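Local structure of LacI family sugar-binding transcriptional regulator (Enterococcus faecalis V583, 4RK0) at residues Q169-I174 with R195-A200; F101-L106 with L245-Q250; D65-A70 with E81-K86. The protein binds ribose in this crystal and probably acts as a sugar-responsive, DNA-binding transcriptional regulator of the LacI family. All coordinates share one frame; numbering follows the deposited sequence.

Interaction 1 (Q169-I174 with R195-A200)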
# COMPACT_ATOMS: atom_id res chain seq x y z
N GLN A 169 9.94 15.49 8.15
CA GLN A 169 11.05 16.41 8.05
C GLN A 169 10.63 17.86 7.96
O GLN A 169 11.46 18.73 8.14
CB GLN A 169 11.89 16.09 6.83
CG GLN A 169 12.72 14.84 7.01
CD GLN A 169 13.41 14.43 5.73
OE1 GLN A 169 13.15 14.98 4.65
NE2 GLN A 169 14.28 13.45 5.83
N ALA A 170 9.35 18.13 7.67
CA ALA A 170 8.83 19.53 7.71
C ALA A 170 8.55 20.06 9.13
O ALA A 170 8.34 21.27 9.34
CB ALA A 170 7.56 19.65 6.86
N VAL A 171 8.48 19.17 10.12
CA VAL A 171 7.99 19.58 11.42
C VAL A 171 8.88 20.63 12.10
O VAL A 171 8.37 21.60 12.67
CB VAL A 171 7.64 18.38 12.31
CG1 VAL A 171 7.32 18.85 13.73
CG2 VAL A 171 6.46 17.60 11.72
N PRO A 172 10.20 20.47 12.01
CA PRO A 172 11.06 21.51 12.63
C PRO A 172 10.80 22.93 12.11
O PRO A 172 10.73 23.88 12.88
CB PRO A 172 12.49 21.01 12.33
CG PRO A 172 12.35 19.53 12.22
CD PRO A 172 10.96 19.25 11.68
N GLU A 173 10.62 23.08 10.80
CA GLU A 173 10.35 24.39 10.26
C GLU A 173 8.98 24.90 10.72
O GLU A 173 8.82 26.06 11.10
CB GLU A 173 10.48 24.39 8.73
CG GLU A 173 11.79 24.97 8.21
CD GLU A 173 11.72 26.48 8.02
OE1 GLU A 173 10.79 26.95 7.32
OE2 GLU A 173 12.59 27.19 8.57
N ILE A 174 7.98 24.03 10.73
CA ILE A 174 6.64 24.46 11.20
C ILE A 174 6.65 24.99 12.62
O ILE A 174 5.97 25.97 12.96
CB ILE A 174 5.65 23.30 11.11
CG1 ILE A 174 5.45 22.91 9.64
CG2 ILE A 174 4.33 23.66 11.74
CD1 ILE A 174 4.86 21.54 9.44
N ARG A 195 3.60 12.24 13.25
CA ARG A 195 4.75 11.65 13.92
C ARG A 195 5.71 12.72 14.43
O ARG A 195 6.17 12.65 15.55
CB ARG A 195 5.47 10.69 12.97
CG ARG A 195 6.75 10.10 13.52
CD ARG A 195 7.52 9.32 12.47
NE ARG A 195 8.85 8.91 12.94
CZ ARG A 195 9.85 8.48 12.15
NH1 ARG A 195 9.70 8.41 10.82
NH2 ARG A 195 11.02 8.14 12.68
N GLY A 196 6.03 13.72 13.62
CA GLY A 196 6.98 14.71 14.05
C GLY A 196 6.44 15.57 15.17
O GLY A 196 7.16 15.92 16.13
N LEU A 197 5.16 15.93 15.04
CA LEU A 197 4.52 16.72 16.08
C LEU A 197 4.47 15.91 17.40
O LEU A 197 4.71 16.46 18.47
CB LEU A 197 3.12 17.18 15.68
CG LEU A 197 3.16 18.29 14.61
CD1 LEU A 197 1.77 18.57 14.06
CD2 LEU A 197 3.75 19.57 15.18
N ALA A 198 4.20 14.61 17.31
CA ALA A 198 4.15 13.78 18.51
C ALA A 198 5.53 13.80 19.21
O ALA A 198 5.60 13.93 20.42
CB ALA A 198 3.74 12.36 18.18
N GLU A 199 6.60 13.69 18.44
CA GLU A 199 7.95 13.71 19.02
C GLU A 199 8.28 15.03 19.70
O GLU A 199 9.11 15.10 20.61
CB GLU A 199 9.00 13.35 17.96
CG GLU A 199 8.87 11.86 17.54
CD GLU A 199 9.91 11.42 16.52
OE1 GLU A 199 10.80 12.22 16.16
OE2 GLU A 199 9.81 10.26 16.05
N ALA A 200 7.59 16.07 19.27
CA ALA A 200 7.75 17.37 19.86
C ALA A 200 6.77 17.63 20.99
O ALA A 200 6.71 18.75 21.48
CB ALA A 200 7.63 18.44 18.80

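Interaction 2 (F101-L106 with L245-Q250)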
# COMPACT_ATOMS: atom_id res chain seq x y z
N PHE A 101 -5.38 15.92 -26.56
CA PHE A 101 -5.63 14.97 -27.65
C PHE A 101 -5.44 13.53 -27.16
O PHE A 101 -4.72 12.72 -27.73
CB PHE A 101 -4.73 15.30 -28.85
CG PHE A 101 -5.21 16.49 -29.62
CD1 PHE A 101 -4.97 17.78 -29.15
CD2 PHE A 101 -5.93 16.34 -30.81
CE1 PHE A 101 -5.42 18.89 -29.85
CE2 PHE A 101 -6.38 17.44 -31.51
CZ PHE A 101 -6.13 18.72 -31.04
N SER A 102 -6.09 13.24 -26.05
CA SER A 102 -6.11 11.91 -25.52
C SER A 102 -7.27 11.82 -24.56
O SER A 102 -7.92 12.81 -24.20
CB SER A 102 -4.80 11.55 -24.82
OG SER A 102 -4.66 12.26 -23.61
N ASP A 103 -7.52 10.59 -24.16
CA ASP A 103 -8.38 10.35 -23.06
C ASP A 103 -7.66 10.74 -21.77
O ASP A 103 -6.43 10.67 -21.69
CB ASP A 103 -8.73 8.85 -23.00
CG ASP A 103 -9.63 8.41 -24.13
OD1 ASP A 103 -10.29 9.28 -24.73
OD2 ASP A 103 -9.69 7.20 -24.41
N ALA A 104 -8.45 11.14 -20.78
CA ALA A 104 -7.95 11.48 -19.43
C ALA A 104 -9.07 11.42 -18.39
O ALA A 104 -10.22 11.78 -18.66
CB ALA A 104 -7.32 12.87 -19.42
N VAL A 105 -8.74 10.98 -17.19
CA VAL A 105 -9.71 11.07 -16.09
C VAL A 105 -9.06 11.83 -14.94
O VAL A 105 -8.08 11.36 -14.40
CB VAL A 105 -10.11 9.68 -15.58
CG1 VAL A 105 -11.31 9.83 -14.65
CG2 VAL A 105 -10.43 8.77 -16.76
N LEU A 106 -9.60 13.00 -14.62
CA LEU A 106 -9.08 13.83 -13.56
C LEU A 106 -9.96 13.71 -12.33
O LEU A 106 -11.08 13.19 -12.40
CB LEU A 106 -9.05 15.28 -14.02
CG LEU A 106 -7.98 15.59 -15.09
CD1 LEU A 106 -8.39 15.08 -16.46
CD2 LEU A 106 -7.66 17.07 -15.11
N LEU A 245 -10.38 0.41 -22.24
CA LEU A 245 -10.87 -0.78 -22.94
C LEU A 245 -11.88 -0.42 -24.04
O LEU A 245 -11.99 -1.15 -25.05
CB LEU A 245 -11.47 -1.78 -21.95
CG LEU A 245 -10.43 -2.61 -21.18
CD1 LEU A 245 -11.15 -3.55 -20.23
CD2 LEU A 245 -9.53 -3.41 -22.11
N GLU A 246 -12.57 0.70 -23.88
CA GLU A 246 -13.48 1.19 -24.90
C GLU A 246 -12.73 1.62 -26.15
O GLU A 246 -13.24 1.43 -27.25
CB GLU A 246 -14.28 2.39 -24.41
CG GLU A 246 -15.58 2.06 -23.71
CD GLU A 246 -16.25 3.27 -23.06
OE1 GLU A 246 -15.82 4.42 -23.32
OE2 GLU A 246 -17.19 3.08 -22.28
N ARG A 247 -11.55 2.21 -26.00
CA ARG A 247 -10.77 2.61 -27.16
C ARG A 247 -10.14 1.38 -27.81
O ARG A 247 -10.06 1.27 -29.02
CB ARG A 247 -9.74 3.68 -26.78
CG ARG A 247 -8.92 4.18 -27.96
CD ARG A 247 -8.15 5.46 -27.60
NE ARG A 247 -9.04 6.55 -27.17
CZ ARG A 247 -9.79 7.30 -27.97
NH1 ARG A 247 -9.79 7.09 -29.28
NH2 ARG A 247 -10.56 8.26 -27.46
N ILE A 248 -9.73 0.43 -27.01
CA ILE A 248 -9.15 -0.80 -27.54
C ILE A 248 -10.19 -1.46 -28.44
O ILE A 248 -9.85 -1.98 -29.48
CB ILE A 248 -8.65 -1.73 -26.42
CG1 ILE A 248 -7.33 -1.18 -25.86
CG2 ILE A 248 -8.43 -3.14 -26.93
CD1 ILE A 248 -6.89 -1.83 -24.57
N HIS A 249 -11.46 -1.41 -28.05
CA HIS A 249 -12.50 -2.10 -28.80
C HIS A 249 -13.05 -1.26 -29.95
O HIS A 249 -13.52 -1.83 -30.93
CB HIS A 249 -13.63 -2.56 -27.87
CG HIS A 249 -13.21 -3.64 -26.93
ND1 HIS A 249 -13.66 -3.72 -25.63
CD2 HIS A 249 -12.35 -4.68 -27.10
CE1 HIS A 249 -13.10 -4.76 -25.04
NE2 HIS A 249 -12.31 -5.36 -25.91
N GLN A 250 -12.99 0.07 -29.84
CA GLN A 250 -13.28 0.95 -30.98
C GLN A 250 -12.26 2.10 -31.09
O GLN A 250 -12.46 3.23 -30.56
CB GLN A 250 -14.75 1.40 -30.97
CG GLN A 250 -15.06 2.71 -30.28
CD GLN A 250 -16.55 2.85 -29.98
OE1 GLN A 250 -17.37 2.10 -30.50
NE2 GLN A 250 -16.90 3.82 -29.14

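Interaction 3 (D65-A70 with E81-K86)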
# COMPACT_ATOMS: atom_id res chain seq x y z
N ASP A 65 -1.57 -3.87 -25.68
CA ASP A 65 -2.84 -3.43 -26.21
C ASP A 65 -3.21 -2.04 -25.74
O ASP A 65 -3.95 -1.33 -26.41
CB ASP A 65 -3.91 -4.46 -25.85
CG ASP A 65 -3.62 -5.81 -26.45
OD1 ASP A 65 -3.29 -5.87 -27.65
OD2 ASP A 65 -3.68 -6.82 -25.72
N GLY A 66 -2.66 -1.60 -24.61
CA GLY A 66 -2.96 -0.24 -24.16
C GLY A 66 -2.22 0.13 -22.88
O GLY A 66 -1.72 -0.74 -22.19
N PHE A 67 -2.12 1.43 -22.64
CA PHE A 67 -1.36 1.99 -21.50
C PHE A 67 -2.21 2.93 -20.66
O PHE A 67 -2.87 3.81 -21.18
CB PHE A 67 -0.12 2.81 -21.96
CG PHE A 67 1.08 1.97 -22.30
CD1 PHE A 67 1.86 1.43 -21.30
CD2 PHE A 67 1.45 1.75 -23.63
CE1 PHE A 67 2.98 0.66 -21.60
CE2 PHE A 67 2.57 0.98 -23.94
CZ PHE A 67 3.33 0.43 -22.92
N VAL A 68 -2.13 2.76 -19.34
CA VAL A 68 -2.63 3.77 -18.41
C VAL A 68 -1.39 4.51 -17.86
O VAL A 68 -0.51 3.86 -17.32
CB VAL A 68 -3.34 3.10 -17.20
CG1 VAL A 68 -3.85 4.16 -16.24
CG2 VAL A 68 -4.49 2.21 -17.68
N ILE A 69 -1.38 5.83 -17.98
CA ILE A 69 -0.21 6.67 -17.66
C ILE A 69 -0.59 7.68 -16.59
O ILE A 69 -1.30 8.63 -16.82
CB ILE A 69 0.44 7.35 -18.91
CG1 ILE A 69 0.82 6.27 -19.94
CG2 ILE A 69 1.67 8.14 -18.47
CD1 ILE A 69 1.12 6.77 -21.34
N ALA A 70 -0.10 7.43 -15.38
CA ALA A 70 -0.37 8.27 -14.25
C ALA A 70 0.89 9.02 -13.78
O ALA A 70 0.80 9.75 -12.80
CB ALA A 70 -0.92 7.43 -13.09
N GLU A 81 5.99 9.79 -30.31
CA GLU A 81 6.88 8.95 -31.11
C GLU A 81 6.70 7.44 -30.93
O GLU A 81 7.15 6.66 -31.77
CB GLU A 81 8.35 9.36 -30.87
CG GLU A 81 8.97 8.89 -29.57
CD GLU A 81 10.30 9.56 -29.26
OE1 GLU A 81 10.63 10.59 -29.90
OE2 GLU A 81 11.03 9.06 -28.38
N THR A 82 6.04 7.01 -29.85
CA THR A 82 5.86 5.59 -29.60
C THR A 82 4.40 5.18 -29.80
O THR A 82 4.08 4.41 -30.69
CB THR A 82 6.30 5.22 -28.17
OG1 THR A 82 5.62 6.06 -27.23
CG2 THR A 82 7.81 5.43 -28.00
N LEU A 83 3.52 5.72 -28.96
CA LEU A 83 2.15 5.24 -28.91
C LEU A 83 1.26 5.87 -30.01
O LEU A 83 0.48 5.15 -30.62
CB LEU A 83 1.53 5.52 -27.54
CG LEU A 83 2.28 5.04 -26.29
CD1 LEU A 83 1.40 5.29 -25.08
CD2 LEU A 83 2.65 3.56 -26.37
N ARG A 84 1.31 7.18 -30.21
CA ARG A 84 0.48 7.77 -31.28
C ARG A 84 0.99 7.31 -32.64
O ARG A 84 0.18 7.05 -33.53
CB ARG A 84 0.46 9.30 -31.24
CG ARG A 84 -0.62 9.89 -30.35
CD ARG A 84 -0.32 11.35 -30.07
NE ARG A 84 -1.37 12.01 -29.28
CZ ARG A 84 -1.17 12.69 -28.15
NH1 ARG A 84 0.06 12.84 -27.64
NH2 ARG A 84 -2.21 13.23 -27.53
N ALA A 85 2.30 7.20 -32.79
CA ALA A 85 2.89 6.72 -34.03
C ALA A 85 2.54 5.26 -34.31
O ALA A 85 2.45 4.85 -35.46
CB ALA A 85 4.40 6.88 -33.99
N LYS A 86 2.32 4.46 -33.27
CA LYS A 86 2.02 3.03 -33.47
C LYS A 86 0.52 2.73 -33.32
O LYS A 86 0.10 1.58 -33.45
CB LYS A 86 2.84 2.16 -32.51
CG LYS A 86 4.34 2.15 -32.79
CD LYS A 86 5.16 1.69 -31.59
CE LYS A 86 4.91 0.24 -31.23
NZ LYS A 86 5.63 -0.12 -29.97

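Interaction 1 (Q169-I174 with R195-A200)
V171 and G196 bring together two neighbouring helices, 164-175 and 187-199, in the lobe built on the four-stranded parallel sheet. Their CA atoms lie 5.6 Å apart, a close approach possible because G196 has no side chain to stand between the backbones. The fork of V171 instead lies on the bare glycine backbone. With CG1 anti to the backbone N (chi1 172°), the two methyls divide the surface between them. CG1 rests against the peptide that follows G196, 3.7 Å from G196 C and 3.8 Å from G196 O, whereas CG2 sits 3.7 Å from G196 CA. Both methyls also reach the start of the next residue, CG1 coming within 3.9 Å of L197 N. L197 adds the flank: its CB does not point at the other helix, but its end comes back, placing CD2 alongside V171 CG1 at 3.9 Å. The contact is buried and purely van der Waals. One turn earlier in helix 187-199, L193 touches both V171 and I174, while L197 also meets L175, I204 and Y208. P172 follows the valine at a kink, where the nitrogens of P172 and E173 make no bond to the preceding turn; the helix nevertheless resumes, I174 N bonding to A170 O. At the polar margin R195 NE and E199 OE2 form a salt bridge one turn apart at 3.5 Å, and Y168 joins both, by a hydrogen bond to E199 OE1 and a cation-pi contact with R195. R195 NH1 also makes a weak hydrogen bond to Y221 of the second subunit. Each helix follows a parallel strand (154-159 and 181-184), the alternating beta-alpha order of the C-terminal lobe of a periplasmic-binding-protein fold.

Interaction 2 (F101-L106 with L245-Q250)
R247 turns the edge bearing NE and NH2 to the carboxylate of D103, one nitrogen to each oxygen, forming a buried salt bridge between strand 103-107 and the last turn of helix 233-249. R247 NE donates to D103 OD2 at 2.9 Å with an N-H...O angle of 164°, and R247 NH2 donates to D103 OD1, also at 2.9 Å and nearly as straight. Both oxygens lie close to the guanidinium plane, but the carboxylate is turned 45° from it. OD1 is therefore met on its syn side, moderately out of the carboxylate plane, while OD2 is approached from well above it. The arginine leaves the helix with CG anti to its N and then bends at chi3 (-58°), which swings the guanidinium round to the aspartate. Its third nitrogen serves the chain after the helix: NH1 bonds to K253 O and more weakly to P251 O, while NH2 has a further weak bond to D254 O. D103 OD1 in turn accepts from E256 N. The ion pair thus ties the helix end, the loop that leaves it and the strand pair together in the N-terminal lobe, where 103-107 runs parallel to both 90-93 and 257-265 within the mixed sheet. Opposite charges sharing a buried site probably keep both groups ionised. Beside the pair, S102 OG donates to D103 O at 3.1 Å from above the carbonyl plane. P89 and W255 pack against R247, I91 touches D103, and two residues along the strand V105 presses its side chain against L236, T240 and L243 of the same helix.

Interaction 3 (D65-A70 with E81-K86)
The phenyl ring of F67 meets L83 obliquely through its CD2-CE2 side, the two side chains crossing at about a right angle. L83 CD2 lies 3.5 Å from both F67 CD2 and F67 CE2, so one methyl spans that ring bond, and L83 CD1 follows at 3.8 Å from F67 CD2. F90, on the adjoining strand, touches both residues and completes an apolar cluster. The second branch of L83 is shared: CD1 also meets I69 CD1 tip to tip at 4.0 Å. L83 reaches both partners because its CG stands anti to the carbonyl carbon (chi1 -52°), with the fork opening towards the strand. F67 and I69 are two apart on strand 66-69 and present the same face of the sheet to helix 76-86, the helix of a beta-alpha-beta crossover that returns to the parallel strand 90-93. Within this helix a wider, pi-type turn spans 81-84, and T82 OG1 bonds to T78 O. I69 packs further on I60, I74 and I79. At the flank of the helix, towards the chain that leads into strand 103-107, R84 NH1 forms a salt bridge with E99 and a hydrogen bond to N80 OD1.

How the interactions relate
Interactions 2 and 3 are close neighbours on the mixed sheet of the N-terminal lobe, their centres about 11 Å apart. They touch directly: R84 NH2 probably donates a hydrogen bond to F101 O at 2.6 Å, and I248 CG1 packs 3.4 Å from D65 O. Interaction 1 belongs to the other lobe, with its centre about 43 Å from that of interaction 2 and about 42 Å from that of interaction 3; along the chain it is nested within the loop closed by 101-106 and 245-250. Ribose binds between the lobes. The side chain of I69 in interaction 3 remains about 12 Å from the sugar, while D94 and Q95, just beyond strand 90-93, line the pocket.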